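Local atomic coordinates of heat shock protein, putative (Plasmodium falciparum, PDB entry 1Y6Z), a protein that probably works as an ATP-dependent folding chaperone of the Hsp90 family, this chain being its middle domain. Residues I6-E11 / V37-V41; L190-I194 / Y251-E255. All blocks are in the same frame, centred on the assembly; numbering follows the deposited sequence.

Interaction 1 of 2, residues I6-E11 / V37-V41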
ATOM      1  N   ILE B   6     -26.645  10.151   2.060  1.00 38.85           N
ATOM      2  CA  ILE B   6     -25.644  10.092   0.979  1.00 37.99           C
ATOM      3  C   ILE B   6     -24.808   8.793   1.011  1.00 37.68           C
ATOM      4  O   ILE B   6     -24.623   8.180  -0.029  1.00 37.22           O
ATOM      5  CB  ILE B   6     -24.739  11.353   0.944  1.00 38.63           C
ATOM      6  CG1 ILE B   6     -23.768  11.323  -0.250  1.00 36.32           C
ATOM      7  CG2 ILE B   6     -23.951  11.470   2.233  1.00 35.35           C
ATOM      8  CD1 ILE B   6     -23.145  12.699  -0.600  1.00 37.52           C
ATOM      9  N   TRP B   7     -24.366   8.369   2.202  1.00 37.30           N
ATOM     10  CA  TRP B   7     -23.475   7.204   2.368  1.00 39.45           C
ATOM     11  C   TRP B   7     -24.057   5.850   2.032  1.00 40.48           C
ATOM     12  O   TRP B   7     -23.322   4.843   2.056  1.00 40.74           O
ATOM     13  CB  TRP B   7     -22.877   7.144   3.772  1.00 38.36           C
ATOM     14  CG  TRP B   7     -23.894   6.981   4.905  1.00 38.83           C
ATOM     15  CD1 TRP B   7     -24.406   5.807   5.408  1.00 38.18           C
ATOM     16  CD2 TRP B   7     -24.431   8.028   5.715  1.00 37.84           C
ATOM     17  NE1 TRP B   7     -25.266   6.068   6.442  1.00 36.93           N
ATOM     18  CE2 TRP B   7     -25.288   7.421   6.668  1.00 37.90           C
ATOM     19  CE3 TRP B   7     -24.291   9.421   5.721  1.00 37.55           C
ATOM     20  CZ2 TRP B   7     -25.988   8.161   7.610  1.00 34.54           C
ATOM     21  CZ3 TRP B   7     -24.988  10.164   6.667  1.00 34.65           C
ATOM     22  CH2 TRP B   7     -25.824   9.532   7.594  1.00 38.37           C
ATOM     23  N   LYS B   8     -25.359   5.854   1.726  1.00 41.80           N
ATOM     24  CA  LYS B   8     -26.134   4.677   1.354  1.00 43.04           C
ATOM     25  C   LYS B   8     -26.506   4.680  -0.128  1.00 43.79           C
ATOM     26  O   LYS B   8     -26.806   3.626  -0.698  1.00 44.06           O
ATOM     27  CB  LYS B   8     -27.394   4.602   2.212  1.00 43.11           C
ATOM     28  CG  LYS B   8     -27.443   3.350   3.062  1.00 44.02           C
ATOM     29  CD  LYS B   8     -26.586   3.445   4.308  1.00 47.51           C
ATOM     30  CE  LYS B   8     -26.695   2.165   5.095  1.00 47.54           C
ATOM     31  NZ  LYS B   8     -28.151   1.803   5.210  1.00 49.58           N
ATOM     32  N   GLN B   9     -26.511   5.874  -0.725  1.00 44.00           N
ATOM     33  CA  GLN B   9     -26.566   6.041  -2.159  1.00 44.58           C
ATOM     34  C   GLN B   9     -25.287   5.467  -2.825  1.00 44.51           C
ATOM     35  O   GLN B   9     -24.207   5.432  -2.222  1.00 44.52           O
ATOM     36  CB  GLN B   9     -26.734   7.529  -2.493  1.00 44.70           C
ATOM     37  CG  GLN B   9     -27.818   8.247  -1.655  1.00 45.45           C
ATOM     38  CD  GLN B   9     -28.162   9.643  -2.181  1.00 45.35           C
ATOM     39  OE1 GLN B   9     -28.411   9.823  -3.367  1.00 47.71           O
ATOM     40  NE2 GLN B   9     -28.178  10.635  -1.288  1.00 47.75           N
ATOM     41  N   ASP B  10     -25.404   5.008  -4.061  1.00 45.05           N
ATOM     42  CA  ASP B  10     -24.218   4.497  -4.776  1.00 44.96           C
ATOM     43  C   ASP B  10     -23.381   5.682  -5.240  1.00 43.56           C
ATOM     44  O   ASP B  10     -23.899   6.610  -5.827  1.00 43.40           O
ATOM     45  CB  ASP B  10     -24.634   3.672  -5.977  1.00 45.29           C
ATOM     46  CG  ASP B  10     -25.368   4.504  -7.006  1.00 48.07           C
ATOM     47  OD1 ASP B  10     -26.053   5.482  -6.579  1.00 51.23           O
ATOM     48  OD2 ASP B  10     -25.251   4.197  -8.231  1.00 49.88           O
ATOM     49  N   GLU B  11     -22.082   5.639  -5.000  1.00 43.25           N
ATOM     50  CA  GLU B  11     -21.223   6.742  -5.397  1.00 42.99           C
ATOM     51  C   GLU B  11     -21.382   7.151  -6.871  1.00 41.28           C
ATOM     52  O   GLU B  11     -21.116   8.294  -7.211  1.00 39.99           O
ATOM     53  CB  GLU B  11     -19.762   6.443  -5.056  1.00 44.53           C
ATOM     54  CG  GLU B  11     -19.240   5.087  -5.589  1.00 47.08           C
ATOM     55  CD  GLU B  11     -19.933   3.888  -4.982  1.00 51.14           C
ATOM     56  OE1 GLU B  11     -20.003   2.838  -5.688  1.00 53.21           O
ATOM     57  OE2 GLU B  11     -20.391   3.987  -3.812  1.00 51.46           O
ATOM     58  N   VAL B  37     -13.001   9.992   0.307  1.00 20.68           N
ATOM     59  CA  VAL B  37     -13.265   8.654  -0.247  1.00 21.48           C
ATOM     60  C   VAL B  37     -14.547   8.116   0.409  1.00 21.71           C
ATOM     61  O   VAL B  37     -14.748   8.302   1.618  1.00 20.18           O
ATOM     62  CB  VAL B  37     -12.035   7.688  -0.033  1.00 22.27           C
ATOM     63  CG1 VAL B  37     -11.624   7.647   1.379  1.00 22.91           C
ATOM     64  CG2 VAL B  37     -12.330   6.290  -0.607  1.00 25.00           C
ATOM     65  N   HIS B  38     -15.374   7.475  -0.411  1.00 20.34           N
ATOM     66  CA  HIS B  38     -16.633   6.881   0.035  1.00 22.36           C
ATOM     67  C   HIS B  38     -16.422   5.373  -0.201  1.00 24.41           C
ATOM     68  O   HIS B  38     -16.142   4.969  -1.326  1.00 24.79           O
ATOM     69  CB  HIS B  38     -17.752   7.432  -0.822  1.00 22.45           C
ATOM     70  CG  HIS B  38     -19.108   6.842  -0.527  1.00 22.42           C
ATOM     71  ND1 HIS B  38     -20.205   7.105  -1.309  1.00 26.11           N
ATOM     72  CD2 HIS B  38     -19.544   6.040   0.472  1.00 21.55           C
ATOM     73  CE1 HIS B  38     -21.259   6.468  -0.822  1.00 23.81           C
ATOM     74  NE2 HIS B  38     -20.889   5.833   0.265  1.00 25.21           N
ATOM     75  N   PHE B  39     -16.483   4.590   0.874  1.00 26.02           N
ATOM     76  CA  PHE B  39     -16.391   3.154   0.705  1.00 27.31           C
ATOM     77  C   PHE B  39     -17.448   2.418   1.485  1.00 28.82           C
ATOM     78  O   PHE B  39     -18.031   2.923   2.451  1.00 29.40           O
ATOM     79  CB  PHE B  39     -14.963   2.677   1.019  1.00 25.33           C
ATOM     80  CG  PHE B  39     -14.527   2.881   2.419  1.00 27.54           C
ATOM     81  CD1 PHE B  39     -14.455   1.791   3.305  1.00 24.53           C
ATOM     82  CD2 PHE B  39     -14.136   4.146   2.878  1.00 28.15           C
ATOM     83  CE1 PHE B  39     -14.021   1.941   4.598  1.00 27.52           C
ATOM     84  CE2 PHE B  39     -13.702   4.312   4.204  1.00 26.32           C
ATOM     85  CZ  PHE B  39     -13.627   3.204   5.066  1.00 28.78           C
ATOM     86  N   ASN B  40     -17.681   1.187   1.062  1.00 30.79           N
ATOM     87  CA  ASN B  40     -18.702   0.346   1.681  1.00 33.44           C
ATOM     88  C   ASN B  40     -18.069  -1.006   1.865  1.00 33.93           C
ATOM     89  O   ASN B  40     -17.362  -1.482   0.959  1.00 32.07           O
ATOM     90  CB  ASN B  40     -19.905   0.243   0.760  1.00 34.53           C
ATOM     91  CG  ASN B  40     -20.565   1.599   0.490  1.00 37.43           C
ATOM     92  OD1 ASN B  40     -20.962   2.323   1.416  1.00 38.88           O
ATOM     93  ND2 ASN B  40     -20.680   1.947  -0.798  1.00 42.40           N
ATOM     94  N   VAL B  41     -18.243  -1.568   3.051  1.00 35.61           N
ATOM     95  CA  VAL B  41     -17.800  -2.924   3.302  1.00 37.88           C
ATOM     96  C   VAL B  41     -19.017  -3.829   3.506  1.00 39.90           C
ATOM     97  O   VAL B  41     -19.919  -3.481   4.252  1.00 38.93           O
ATOM     98  CB  VAL B  41     -16.860  -2.978   4.498  1.00 38.32           C
ATOM     99  CG1 VAL B  41     -16.331  -4.379   4.663  1.00 37.40           C
ATOM    100  CG2 VAL B  41     -15.700  -2.015   4.272  1.00 37.07           C
TER
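W7 O accepts a hydrogen bond from H38 NE2 at 3.2 Å, the one hydrogen bond that joins residues 6-11 to residues 37-41. It ties a 3-10 turn (6-8) and the loop after it to strand 35-41, an outermost strand of the mixed five-stranded sheet in this Hsp90 middle domain. The N-H points fairly straight at the oxygen (156°), and that oxygen lies close to the imidazole plane. On the acceptor side the geometry is less regular, because NE2 sits well above the plane of the W7 carbonyl. H38 CB already points to the loop, and with CG anti to the backbone N (chi1 177°) the ring continues outward, its CE1 3.4 Å from Q9 O. E11 comes in crosswise: its bent chain lays OE2 over one face of the imidazole, toward the rim, with carboxylate and ring planes 77° apart. Y19 of helix 16-27 hydrogen-bonds H38 ND1, so both ring nitrogens are engaged and the ring's rotation is fixed from two sides. W7 turns its indole to the sheet, where NE1 hydrogen-bonds D102. At the root of the E11 side chain, E11 CB lies 3.8 Å from H38 ND1.

Interaction 2 of 2, residues L190-I194 / Y251-E255; sequences LDSYI and YKGYE
L190 and Y251 meet face-on: the methyl CD1 of L190 stands 3.8 Å from the centroid of the Y251 ring and only 6° off its normal, a CH-pi contact. The ring belongs to the first residue of a type I' beta turn, Y251 to Y254, which joins helix 237-249 to edge strand 256-258 of the three-stranded parallel sheet and here packs on helix 190-195. Across the opposite face of the same ring lies K252 CG, so the phenol is sandwiched between the leucine and its own neighbour in the turn. The lysine chain runs on extended beyond CG and brings NZ to D191, forming a salt bridge with OD2 at 2.7 Å and a weak hydrogen bond to OD1. Y251 OH donates to that same OD2, also at 2.7 Å. The two donors reach this oxygen from opposite faces of the carboxylate plane: NZ on the syn side and 22° out of the plane, the phenol well above it. Two hydrogen bonds thus grip one oxygen and would probably favour the charged carboxylate.

One helical turn on, I194 fits between the two aromatic residues. Its CD1 lies at the edge of the Y251 ring, 3.6 Å from CE2, while CG1 lies over one face of the Y254 ring. With CG1 beside the backbone N (chi1 -72°), CG2 is anti to that N and reaches the hydroxyl end of the tyrosine, where I194 CG2 is 3.6 Å from Y254 OH.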
ATOM      1  N   LEU B 190      11.512  11.411   1.651  1.00 23.44           N
ATOM      2  CA  LEU B 190      12.606  10.511   1.970  1.00 24.84           C
ATOM      3  C   LEU B 190      13.064   9.670   0.747  1.00 25.48           C
ATOM      4  O   LEU B 190      14.278   9.463   0.522  1.00 23.43           O
ATOM      5  CB  LEU B 190      12.296   9.650   3.191  1.00 24.21           C
ATOM      6  CG  LEU B 190      11.980  10.390   4.537  1.00 23.82           C
ATOM      7  CD1 LEU B 190      11.648   9.377   5.699  1.00 28.06           C
ATOM      8  CD2 LEU B 190      13.128  11.330   4.949  1.00 26.21           C
ATOM      9  N   ASP B 191      12.120   9.193  -0.042  1.00 27.02           N
ATOM     10  CA  ASP B 191      12.488   8.309  -1.161  1.00 29.43           C
ATOM     11  C   ASP B 191      13.325   9.072  -2.200  1.00 29.62           C
ATOM     12  O   ASP B 191      14.226   8.492  -2.817  1.00 31.82           O
ATOM     13  CB  ASP B 191      11.242   7.720  -1.814  1.00 29.92           C
ATOM     14  CG  ASP B 191      10.481   6.762  -0.893  1.00 32.13           C
ATOM     15  OD1 ASP B 191       9.275   6.635  -1.118  1.00 36.05           O
ATOM     16  OD2 ASP B 191      11.045   6.095   0.025  1.00 35.51           O
ATOM     17  N   SER B 192      13.052  10.355  -2.369  1.00 29.17           N
ATOM     18  CA  SER B 192      13.804  11.177  -3.275  1.00 31.47           C
ATOM     19  C   SER B 192      15.211  11.413  -2.728  1.00 31.81           C
ATOM     20  O   SER B 192      16.168  11.393  -3.500  1.00 31.40           O
ATOM     21  CB  SER B 192      13.130  12.506  -3.566  1.00 31.60           C
ATOM     22  OG  SER B 192      11.878  12.331  -4.206  1.00 35.13           O
ATOM     23  N   TYR B 193      15.316  11.608  -1.413  1.00 31.91           N
ATOM     24  CA  TYR B 193      16.620  11.643  -0.762  1.00 33.03           C
ATOM     25  C   TYR B 193      17.384  10.360  -1.050  1.00 33.86           C
ATOM     26  O   TYR B 193      18.552  10.423  -1.425  1.00 33.31           O
ATOM     27  CB  TYR B 193      16.523  11.892   0.748  1.00 32.11           C
ATOM     28  CG  TYR B 193      17.855  11.991   1.499  1.00 30.92           C
ATOM     29  CD1 TYR B 193      18.293  13.201   2.037  1.00 26.11           C
ATOM     30  CD2 TYR B 193      18.652  10.863   1.698  1.00 30.72           C
ATOM     31  CE1 TYR B 193      19.476  13.278   2.764  1.00 30.09           C
ATOM     32  CE2 TYR B 193      19.859  10.951   2.372  1.00 34.26           C
ATOM     33  CZ  TYR B 193      20.268  12.146   2.898  1.00 31.07           C
ATOM     34  OH  TYR B 193      21.478  12.169   3.589  1.00 35.36           O
ATOM     35  N   ILE B 194      16.752   9.215  -0.797  1.00 34.92           N
ATOM     36  CA  ILE B 194      17.371   7.915  -1.030  1.00 36.50           C
ATOM     37  C   ILE B 194      17.893   7.794  -2.476  1.00 38.97           C
ATOM     38  O   ILE B 194      19.024   7.361  -2.685  1.00 38.08           O
ATOM     39  CB  ILE B 194      16.413   6.741  -0.711  1.00 36.47           C
ATOM     40  CG1 ILE B 194      16.229   6.617   0.812  1.00 36.35           C
ATOM     41  CG2 ILE B 194      16.959   5.415  -1.324  1.00 35.28           C
ATOM     42  CD1 ILE B 194      15.112   5.691   1.270  1.00 33.97           C
ATOM     43  N   TYR B 251      14.523   3.522   8.142  1.00 40.08           N
ATOM     44  CA  TYR B 251      13.563   3.839   7.098  1.00 37.35           C
ATOM     45  C   TYR B 251      13.928   3.040   5.886  1.00 36.30           C
ATOM     46  O   TYR B 251      14.929   3.330   5.215  1.00 34.95           O
ATOM     47  CB  TYR B 251      13.512   5.330   6.752  1.00 34.61           C
ATOM     48  CG  TYR B 251      12.553   5.605   5.594  1.00 33.38           C
ATOM     49  CD1 TYR B 251      11.145   5.515   5.765  1.00 29.90           C
ATOM     50  CD2 TYR B 251      13.028   5.904   4.318  1.00 30.97           C
ATOM     51  CE1 TYR B 251      10.281   5.738   4.698  1.00 25.92           C
ATOM     52  CE2 TYR B 251      12.154   6.134   3.242  1.00 27.26           C
ATOM     53  CZ  TYR B 251      10.774   6.026   3.466  1.00 27.82           C
ATOM     54  OH  TYR B 251       9.916   6.260   2.464  1.00 26.62           O
ATOM     55  N   LYS B 252      13.100   2.043   5.598  1.00 35.93           N
ATOM     56  CA  LYS B 252      13.270   1.168   4.449  1.00 36.57           C
ATOM     57  C   LYS B 252      14.697   0.614   4.467  1.00 37.78           C
ATOM     58  O   LYS B 252      15.348   0.530   3.443  1.00 38.71           O
ATOM     59  CB  LYS B 252      12.923   1.855   3.102  1.00 36.36           C
ATOM     60  CG  LYS B 252      11.432   2.256   2.918  1.00 34.20           C
ATOM     61  CD  LYS B 252      11.085   2.708   1.485  1.00 35.54           C
ATOM     62  CE  LYS B 252       9.618   3.164   1.420  1.00 38.67           C
ATOM     63  NZ  LYS B 252       9.287   4.037   0.241  1.00 39.52           N
ATOM     64  N   GLY B 253      15.162   0.291   5.665  1.00 39.41           N
ATOM     65  CA  GLY B 253      16.449  -0.395   5.891  1.00 41.54           C
ATOM     66  C   GLY B 253      17.640   0.535   6.090  1.00 41.87           C
ATOM     67  O   GLY B 253      18.748   0.062   6.356  1.00 43.25           O
ATOM     68  N   TYR B 254      17.409   1.848   5.942  1.00 41.63           N
ATOM     69  CA  TYR B 254      18.426   2.904   6.130  1.00 40.81           C
ATOM     70  C   TYR B 254      18.438   3.442   7.536  1.00 40.39           C
ATOM     71  O   TYR B 254      17.398   3.715   8.111  1.00 40.12           O
ATOM     72  CB  TYR B 254      18.180   4.073   5.180  1.00 40.35           C
ATOM     73  CG  TYR B 254      18.363   3.696   3.749  1.00 41.56           C
ATOM     74  CD1 TYR B 254      17.290   3.317   2.970  1.00 42.30           C
ATOM     75  CD2 TYR B 254      19.635   3.659   3.187  1.00 41.59           C
ATOM     76  CE1 TYR B 254      17.465   2.944   1.632  1.00 43.41           C
ATOM     77  CE2 TYR B 254      19.831   3.300   1.865  1.00 43.94           C
ATOM     78  CZ  TYR B 254      18.743   2.930   1.098  1.00 44.10           C
ATOM     79  OH  TYR B 254      18.945   2.576  -0.215  1.00 44.17           O
ATOM     80  N   GLU B 255      19.629   3.604   8.086  1.00 38.82           N
ATOM     81  CA  GLU B 255      19.777   4.281   9.339  1.00 39.06           C
ATOM     82  C   GLU B 255      19.625   5.774   9.083  1.00 37.81           C
ATOM     83  O   GLU B 255      19.942   6.242   7.999  1.00 36.60           O
ATOM     84  CB  GLU B 255      21.126   3.916   9.951  1.00 40.01           C
ATOM     85  CG  GLU B 255      21.017   2.649  10.755  1.00 43.43           C
ATOM     86  CD  GLU B 255      22.347   2.023  11.023  1.00 52.29           C
ATOM     87  OE1 GLU B 255      22.477   0.804  10.733  1.00 55.06           O
ATOM     88  OE2 GLU B 255      23.259   2.753  11.510  1.00 54.32           O
TER

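Overall arrangement
Interactions 1 and 2 lie on opposite sides of the chain's centre, their centres about 22 and 18 Å from it and about 36 Å from each other. Their nearest atoms are about 21 Å apart, so neither touches the other. They follow in series along the chain: 6-11 / 37-41 closes before 190-194 / 251-255 opens, and the long helices 121-141 and 145-164 come between. Interaction 1 belongs to the mixed five-stranded sheet, interaction 2 to the smaller region around the three-stranded parallel sheet. Of the two, only interaction 2 touches the second subunit, where I194 packs on R127 of that chain; the R127 of the described chain touches V41 of interaction 1.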